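Local coordinates for protein PA0821 (Pseudomonas aeruginosa, PDB 7DRG) that probably acts as the immunity protein (antitoxin) that protects its bacterium from a VRR-NUC nuclease effector of the type VI secretion system, at residues E79-Q83 with G84-T88; D284-A288 with P289-L293; F148-P151 with L152-E156. One frame throughout, in Å; residues are numbered along the deposited sequence.

Overall arrangement
Followed from the N terminus, the chain reaches contact 1 first, then contact 3, then contact 2; each closes before the next opens, so none nests in or crosses another. Contact 1 (79-83 with 84-88) closes the exposed loop between strands 75-77 and 87-89. Contact 3 (148-151 with 152-156) is the corner where strand 144-151 gives way to helix 152-157, and both it and contact 1 reach the same sheet system. Contact 2 (284-288 with 289-293) forms the buried start of helix 288-297 after the loop that follows strand 267-272. Contacts 1 and 2 lie on opposite sides of the chain's centre, their own centres 42 Å apart, whereas contacts 2 and 3 are about 10 Å apart at their nearest atoms.

Contact 1: residues E79-Q83 with G84-T88; sequences EEPAQ and GKPLT
The backbone doubles back between Pro81 and Lys85, turning through Gly84, whose phi of 84° and psi of -161° would drive a beta carbon into the carbonyl oxygen of Gln83; glycine, with no side chain, suits the place. Pro81 directs its beta carbon toward the other arm, and its ring packs there. Its CG lies 3.5 Å from Lys85 O, and farther along the ring Pro81 CD meets Pro86 CG at 4.2 Å, so two stiff rings touch where the two arms come together. Proline fits both sites, since its closed ring limits the freedom of an otherwise flexible loop.

The polar link is made by water 1, which donates to Pro81 O at 2.8 Å and to Gly84 O at 2.9 Å, joining two carbonyls that could not bond to each other. The Gln83 side chain leads away from the other arm, as suits a polar residue on an exposed bend. The guanidinium of Arg78 bonds through NH2 to the carbonyl oxygens of both Gln83 and Lys85, while Pro86 pairs with Arg78 through the backbone. Together these features make the long connecting loop of a beta hairpin, joining antiparallel strands 75-77 and 87-89 at the protein surface.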
loop_
_atom_site.group_PDB
_atom_site.type_symbol
_atom_site.label_atom_id
_atom_site.label_comp_id
_atom_site.label_asym_id
_atom_site.label_seq_id
_atom_site.Cartn_x
_atom_site.Cartn_y
_atom_site.Cartn_z
ATOM N N GLU B 79 26.904 18.726 0.832
ATOM C CA GLU B 79 26.568 19.207 -0.505
ATOM C C GLU B 79 27.583 20.251 -0.949
ATOM O O GLU B 79 27.720 21.301 -0.310
ATOM C CB GLU B 79 25.155 19.782 -0.550
ATOM C CG GLU B 79 24.790 20.342 -1.919
ATOM C CD GLU B 79 23.308 20.623 -2.075
ATOM O OE1 GLU B 79 22.874 20.873 -3.221
ATOM O OE2 GLU B 79 22.580 20.590 -1.059
ATOM N N GLU B 80 28.288 19.954 -2.047
ATOM C CA GLU B 80 29.303 20.789 -2.687
ATOM C C GLU B 80 30.155 21.542 -1.668
ATOM O O GLU B 80 30.107 22.775 -1.600
ATOM C CB GLU B 80 28.645 21.761 -3.667
ATOM C CG GLU B 80 27.767 21.053 -4.693
ATOM C CD GLU B 80 27.583 21.842 -5.972
ATOM O OE1 GLU B 80 27.287 21.217 -7.014
ATOM O OE2 GLU B 80 27.738 23.080 -5.940
ATOM N N PRO B 81 30.952 20.831 -0.873
ATOM C CA PRO B 81 31.762 21.501 0.144
ATOM C C PRO B 81 32.900 22.298 -0.474
ATOM O O PRO B 81 33.459 21.932 -1.510
ATOM C CB PRO B 81 32.297 20.340 0.988
ATOM C CG PRO B 81 32.332 19.187 0.045
ATOM C CD PRO B 81 31.168 19.373 -0.886
ATOM N N ALA B 82 33.242 23.407 0.187
ATOM C CA ALA B 82 34.350 24.231 -0.281
ATOM C C ALA B 82 35.685 23.512 -0.128
ATOM O O ALA B 82 36.606 23.741 -0.919
ATOM C CB ALA B 82 34.363 25.563 0.471
ATOM N N GLN B 83 35.806 22.643 0.874
ATOM C CA GLN B 83 36.987 21.816 1.074
ATOM C C GLN B 83 36.555 20.368 1.257
ATOM O O GLN B 83 35.487 20.092 1.811
ATOM C CB GLN B 83 37.800 22.291 2.282
ATOM C CG GLN B 83 38.294 23.722 2.165
ATOM C CD GLN B 83 39.149 24.142 3.342
ATOM O OE1 GLN B 83 38.644 24.386 4.440
ATOM N NE2 GLN B 83 40.454 24.229 3.120
ATOM N N GLY B 84 37.368 19.448 0.768
ATOM C CA GLY B 84 37.037 18.050 0.912
ATOM C C GLY B 84 36.086 17.542 -0.154
ATOM O O GLY B 84 35.915 18.129 -1.230
ATOM N N LYS B 85 35.458 16.401 0.164
ATOM C CA LYS B 85 34.634 15.659 -0.759
ATOM C C LYS B 85 33.185 15.641 -0.290
ATOM O O LYS B 85 32.909 15.801 0.906
ATOM C CB LYS B 85 35.136 14.217 -0.893
ATOM C CG LYS B 85 36.528 14.118 -1.505
ATOM C CD LYS B 85 36.490 14.425 -2.991
ATOM C CE LYS B 85 37.881 14.342 -3.586
ATOM N NZ LYS B 85 38.578 13.137 -3.076
ATOM N N PRO B 86 32.240 15.483 -1.218
ATOM C CA PRO B 86 30.839 15.302 -0.814
ATOM C C PRO B 86 30.629 14.112 0.104
ATOM O O PRO B 86 29.753 14.165 0.975
ATOM C CB PRO B 86 30.112 15.120 -2.155
ATOM C CG PRO B 86 30.978 15.811 -3.148
ATOM C CD PRO B 86 32.388 15.605 -2.680
ATOM N N LEU B 87 31.416 13.050 -0.047
ATOM C CA LEU B 87 31.297 11.849 0.770
ATOM C C LEU B 87 32.600 11.591 1.509
ATOM O O LEU B 87 33.666 11.523 0.889
ATOM C CB LEU B 87 30.944 10.632 -0.084
ATOM C CG LEU B 87 30.906 9.331 0.717
ATOM C CD1 LEU B 87 29.832 9.409 1.797
ATOM C CD2 LEU B 87 30.664 8.150 -0.213
ATOM N N THR B 88 32.513 11.431 2.832
ATOM C CA THR B 88 33.667 11.141 3.673
ATOM C C THR B 88 33.324 9.998 4.618
ATOM O O THR B 88 32.258 10.008 5.238
ATOM C CB THR B 88 34.091 12.380 4.484
ATOM O OG1 THR B 88 34.232 13.510 3.608
ATOM C CG2 THR B 88 35.411 12.131 5.205
HETATM O O HOH W 1 36.046 20.907 -2.004
#

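Contact 2: residues D284-A288 with P289-L293; sequences DSRPA and PYVLL
Pro287, at the N-cap position of a helix where a polar side chain often sits, instead lays its ring over one face of the Tyr290 ring. Its CB is 4.3 Å from the centroid of that ring and 21° off the normal, a CH-pi contact displaced toward the rim. Tyr290 keeps CG beside its backbone N, which carries the aromatic ring back toward the helix start; its hydroxyl is engaged by the backbone N of Tyr277.

The first turn is secured by the backbone. Val291 N donates to Pro287 O at 2.9 Å, with an N-H...O angle of 159°, and Leu292 N to Ala288 O at 3.2 Å. Pro289 suits this opening turn because residues there need no N-H for an i to i-4 bond, and Ala288 is small enough to lie in the buried first turn beside Trp341.

Arg286 CB packs on Val291 CG2 at 3.6 Å, joining the incoming loop to the helix. The loop itself is shaped by an Asx turn: Asp284 OD1 accepts from Arg286 N through its anti lone pair at 3.0 Å and from Arg286 NE on the syn side, a little out of the carboxylate plane, within a salt bridge.

Trp341 of helix 338-348 touches Asp284, Ala288 and Val291, whereas Phe259 of strand 259-264 packs on Pro289, Leu292 and Leu293; Ala272 touches Pro289 and Ile270 touches Leu293, both from strand 267-272.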
loop_
_atom_site.group_PDB
_atom_site.type_symbol
_atom_site.label_atom_id
_atom_site.label_comp_id
_atom_site.label_asym_id
_atom_site.label_seq_id
_atom_site.Cartn_x
_atom_site.Cartn_y
_atom_site.Cartn_z
ATOM N N ASP B 284 -9.409 0.536 13.803
ATOM C CA ASP B 284 -9.042 1.794 13.167
ATOM C C ASP B 284 -7.525 1.918 13.160
ATOM O O ASP B 284 -6.885 1.749 14.202
ATOM C CB ASP B 284 -9.680 2.976 13.905
ATOM C CG ASP B 284 -9.747 4.225 13.056
ATOM O OD1 ASP B 284 -8.689 4.685 12.576
ATOM O OD2 ASP B 284 -10.866 4.742 12.856
ATOM N N SER B 285 -6.956 2.213 11.990
ATOM C CA SER B 285 -5.506 2.297 11.848
ATOM C C SER B 285 -4.909 3.580 12.418
ATOM O O SER B 285 -3.680 3.700 12.462
ATOM C CB SER B 285 -5.125 2.186 10.377
ATOM O OG SER B 285 -5.645 3.292 9.665
ATOM N N ARG B 286 -5.729 4.539 12.833
ATOM C CA ARG B 286 -5.227 5.813 13.355
ATOM C C ARG B 286 -4.915 5.694 14.846
ATOM O O ARG B 286 -5.784 5.267 15.619
ATOM C CB ARG B 286 -6.248 6.919 13.124
ATOM C CG ARG B 286 -6.585 7.129 11.653
ATOM C CD ARG B 286 -7.865 7.957 11.442
ATOM N NE ARG B 286 -9.075 7.206 11.791
ATOM C CZ ARG B 286 -10.311 7.602 11.480
ATOM N NH1 ARG B 286 -10.494 8.735 10.811
ATOM N NH2 ARG B 286 -11.368 6.868 11.830
ATOM N N PRO B 287 -3.713 6.078 15.290
ATOM C CA PRO B 287 -3.390 5.996 16.727
ATOM C C PRO B 287 -4.243 6.958 17.544
ATOM O O PRO B 287 -4.320 8.149 17.235
ATOM C CB PRO B 287 -1.907 6.386 16.785
ATOM C CG PRO B 287 -1.399 6.247 15.380
ATOM C CD PRO B 287 -2.568 6.546 14.489
ATOM N N ALA B 288 -4.869 6.436 18.603
ATOM C CA ALA B 288 -5.741 7.271 19.425
ATOM C C ALA B 288 -5.058 8.520 19.977
ATOM O O ALA B 288 -5.675 9.600 19.922
ATOM C CB ALA B 288 -6.345 6.438 20.569
ATOM N N PRO B 289 -3.834 8.473 20.517
ATOM C CA PRO B 289 -3.254 9.726 21.026
ATOM C C PRO B 289 -3.021 10.746 19.920
ATOM O O PRO B 289 -3.209 11.948 20.141
ATOM C CB PRO B 289 -1.945 9.272 21.696
ATOM C CG PRO B 289 -2.118 7.805 21.936
ATOM C CD PRO B 289 -2.960 7.317 20.797
ATOM N N TYR B 290 -2.650 10.299 18.719
ATOM C CA TYR B 290 -2.432 11.247 17.630
ATOM C C TYR B 290 -3.748 11.839 17.141
ATOM O O TYR B 290 -3.797 13.008 16.751
ATOM C CB TYR B 290 -1.714 10.584 16.457
ATOM C CG TYR B 290 -0.306 10.053 16.685
ATOM C CD1 TYR B 290 0.217 9.854 17.960
ATOM C CD2 TYR B 290 0.505 9.746 15.589
ATOM C CE1 TYR B 290 1.505 9.350 18.139
ATOM C CE2 TYR B 290 1.780 9.249 15.757
ATOM C CZ TYR B 290 2.278 9.054 17.029
ATOM O OH TYR B 290 3.560 8.561 17.184
ATOM N N VAL B 291 -4.818 11.033 17.117
ATOM C CA VAL B 291 -6.123 11.547 16.701
ATOM C C VAL B 291 -6.556 12.690 17.609
ATOM O O VAL B 291 -7.043 13.732 17.149
ATOM C CB VAL B 291 -7.165 10.414 16.695
ATOM C CG1 VAL B 291 -8.593 10.984 16.646
ATOM C CG2 VAL B 291 -6.913 9.474 15.546
ATOM N N LEU B 292 -6.389 12.508 18.918
ATOM C CA LEU B 292 -6.818 13.537 19.855
ATOM C C LEU B 292 -5.966 14.798 19.730
ATOM O O LEU B 292 -6.493 15.917 19.759
ATOM C CB LEU B 292 -6.785 12.986 21.280
ATOM C CG LEU B 292 -7.819 11.896 21.575
ATOM C CD1 LEU B 292 -7.571 11.307 22.950
ATOM C CD2 LEU B 292 -9.245 12.440 21.462
ATOM N N LEU B 293 -4.649 14.645 19.567
ATOM C CA LEU B 293 -3.811 15.828 19.421
ATOM C C LEU B 293 -4.057 16.520 18.086
ATOM O O LEU B 293 -4.106 17.753 18.022
ATOM C CB LEU B 293 -2.339 15.454 19.568
ATOM C CG LEU B 293 -1.389 16.649 19.469
ATOM C CD1 LEU B 293 -1.671 17.680 20.558
ATOM C CD2 LEU B 293 0.031 16.174 19.563
#

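Contact 3: residues F148-P151 with L152-E156; sequences FSVP and LLYQE
Pro151 stands right before helix 152-157, and its carbonyl makes the hydrogen bond that joins the two segments. Gln155 N donates to Pro151 O at 3.1 Å with an N-H...O angle of 162°. This closes the first helical turn with Pro151 at the N-cap position; the next i to i-4 bond, Glu156 N to Leu152 O at 3.0 Å, continues the helix. A proline is well placed here: at the N-cap position the absence of an N-H costs the helix nothing, since its i to i-4 bonds use the Pro151 carbonyl, and its ring restricts phi at the corner.

The apolar contacts centre on Tyr154. Its CB rests against Pro151 CD at 3.8 Å, the two side chains passing at a slant. With chi1 at -172°, CG lies anti to the backbone N, which directs the ring past the proline to Val150, whose CB stands 4.3 Å from Tyr154 CD2. Beta-branched Val150 suits the strand, and its CB comes at the ring obliquely.

Among the polar side-chain ends, Tyr154 OH is bound by Asp161 OD2, so the long aromatic residue serves packing at its base and hydrogen bonding at its end. Gln155, buried among apolar neighbours, bends at chi2 and places NE2 on Pro159 O, which satisfies an amide nitrogen that burial would otherwise penalise.

The axes of the two short segments come within 5.4 Å, with 75° between their N-to-C directions, a little short of a right-angled turn. Trp125, from a loop, meets the Tyr154 ring edge-to-face and also touches Val150 and Pro151. Strand 34-46, one of two antiparallel partners of strand 144-151 (the other is 126-131), offers Leu38 to Leu152 and Leu40 to Gln155, while Phe162 of helix 161-173 packs against Val150 and Gln155.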
loop_
_atom_site.group_PDB
_atom_site.type_symbol
_atom_site.label_atom_id
_atom_site.label_comp_id
_atom_site.label_asym_id
_atom_site.label_seq_id
_atom_site.Cartn_x
_atom_site.Cartn_y
_atom_site.Cartn_z
ATOM N N PHE B 148 17.236 14.173 13.011
ATOM C CA PHE B 148 18.098 13.180 13.625
ATOM C C PHE B 148 17.258 11.972 13.991
ATOM O O PHE B 148 16.040 12.068 14.151
ATOM C CB PHE B 148 18.827 13.749 14.852
ATOM C CG PHE B 148 17.933 13.993 16.024
ATOM C CD1 PHE B 148 17.079 15.077 16.043
ATOM C CD2 PHE B 148 17.931 13.119 17.100
ATOM C CE1 PHE B 148 16.238 15.297 17.135
ATOM C CE2 PHE B 148 17.094 13.327 18.192
ATOM C CZ PHE B 148 16.247 14.424 18.201
ATOM N N SER B 149 17.908 10.819 14.096
ATOM C CA SER B 149 17.131 9.618 14.341
ATOM C C SER B 149 17.959 8.574 15.065
ATOM O O SER B 149 19.190 8.563 14.996
ATOM C CB SER B 149 16.596 9.027 13.029
ATOM O OG SER B 149 17.648 8.438 12.278
ATOM N N VAL B 150 17.246 7.675 15.738
ATOM C CA VAL B 150 17.834 6.486 16.353
ATOM C C VAL B 150 17.029 5.268 15.915
ATOM O O VAL B 150 15.872 5.391 15.481
ATOM C CB VAL B 150 17.853 6.592 17.896
ATOM C CG1 VAL B 150 18.599 7.852 18.363
ATOM C CG2 VAL B 150 16.419 6.545 18.455
ATOM N N PRO B 151 17.605 4.070 16.042
ATOM C CA PRO B 151 16.867 2.851 15.694
ATOM C C PRO B 151 15.727 2.582 16.659
ATOM O O PRO B 151 15.748 2.995 17.820
ATOM C CB PRO B 151 17.928 1.745 15.791
ATOM C CG PRO B 151 19.242 2.452 15.763
ATOM C CD PRO B 151 19.018 3.795 16.352
ATOM N N LEU B 152 14.725 1.859 16.160
ATOM C CA LEU B 152 13.600 1.477 17.010
ATOM C C LEU B 152 14.046 0.579 18.156
ATOM O O LEU B 152 13.531 0.689 19.274
ATOM C CB LEU B 152 12.524 0.783 16.174
ATOM C CG LEU B 152 11.884 1.609 15.057
ATOM C CD1 LEU B 152 10.719 0.837 14.445
ATOM C CD2 LEU B 152 11.401 2.951 15.554
ATOM N N LEU B 153 14.991 -0.328 17.897
ATOM C CA LEU B 153 15.460 -1.213 18.958
ATOM C C LEU B 153 16.201 -0.427 20.028
ATOM O O LEU B 153 16.075 -0.724 21.222
ATOM C CB LEU B 153 16.351 -2.316 18.381
ATOM C CG LEU B 153 16.861 -3.363 19.378
ATOM C CD1 LEU B 153 15.695 -4.098 20.052
ATOM C CD2 LEU B 153 17.802 -4.348 18.698
ATOM N N TYR B 154 16.964 0.589 19.623
ATOM C CA TYR B 154 17.599 1.458 20.607
ATOM C C TYR B 154 16.552 2.141 21.476
ATOM O O TYR B 154 16.692 2.212 22.704
ATOM C CB TYR B 154 18.488 2.499 19.912
ATOM C CG TYR B 154 19.301 3.284 20.908
ATOM C CD1 TYR B 154 20.541 2.829 21.323
ATOM C CD2 TYR B 154 18.806 4.452 21.469
ATOM C CE1 TYR B 154 21.272 3.525 22.255
ATOM C CE2 TYR B 154 19.531 5.157 22.411
ATOM C CZ TYR B 154 20.766 4.689 22.793
ATOM O OH TYR B 154 21.495 5.378 23.734
ATOM N N GLN B 155 15.498 2.666 20.847
ATOM C CA GLN B 155 14.430 3.324 21.593
ATOM C C GLN B 155 13.782 2.380 22.598
ATOM O O GLN B 155 13.492 2.779 23.731
ATOM C CB GLN B 155 13.384 3.887 20.625
ATOM C CG GLN B 155 12.063 4.273 21.292
ATOM C CD GLN B 155 12.199 5.427 22.273
ATOM O OE1 GLN B 155 13.140 6.216 22.197
ATOM N NE2 GLN B 155 11.244 5.535 23.189
ATOM N N GLU B 156 13.552 1.122 22.213
ATOM C CA GLU B 156 12.946 0.194 23.165
ATOM C C GLU B 156 13.867 -0.097 24.350
ATOM O O GLU B 156 13.389 -0.261 25.478
ATOM C CB GLU B 156 12.542 -1.095 22.446
ATOM C CG GLU B 156 11.213 -0.964 21.714
ATOM C CD GLU B 156 10.836 -2.208 20.942
ATOM O OE1 GLU B 156 11.697 -3.098 20.789
ATOM O OE2 GLU B 156 9.681 -2.283 20.473
#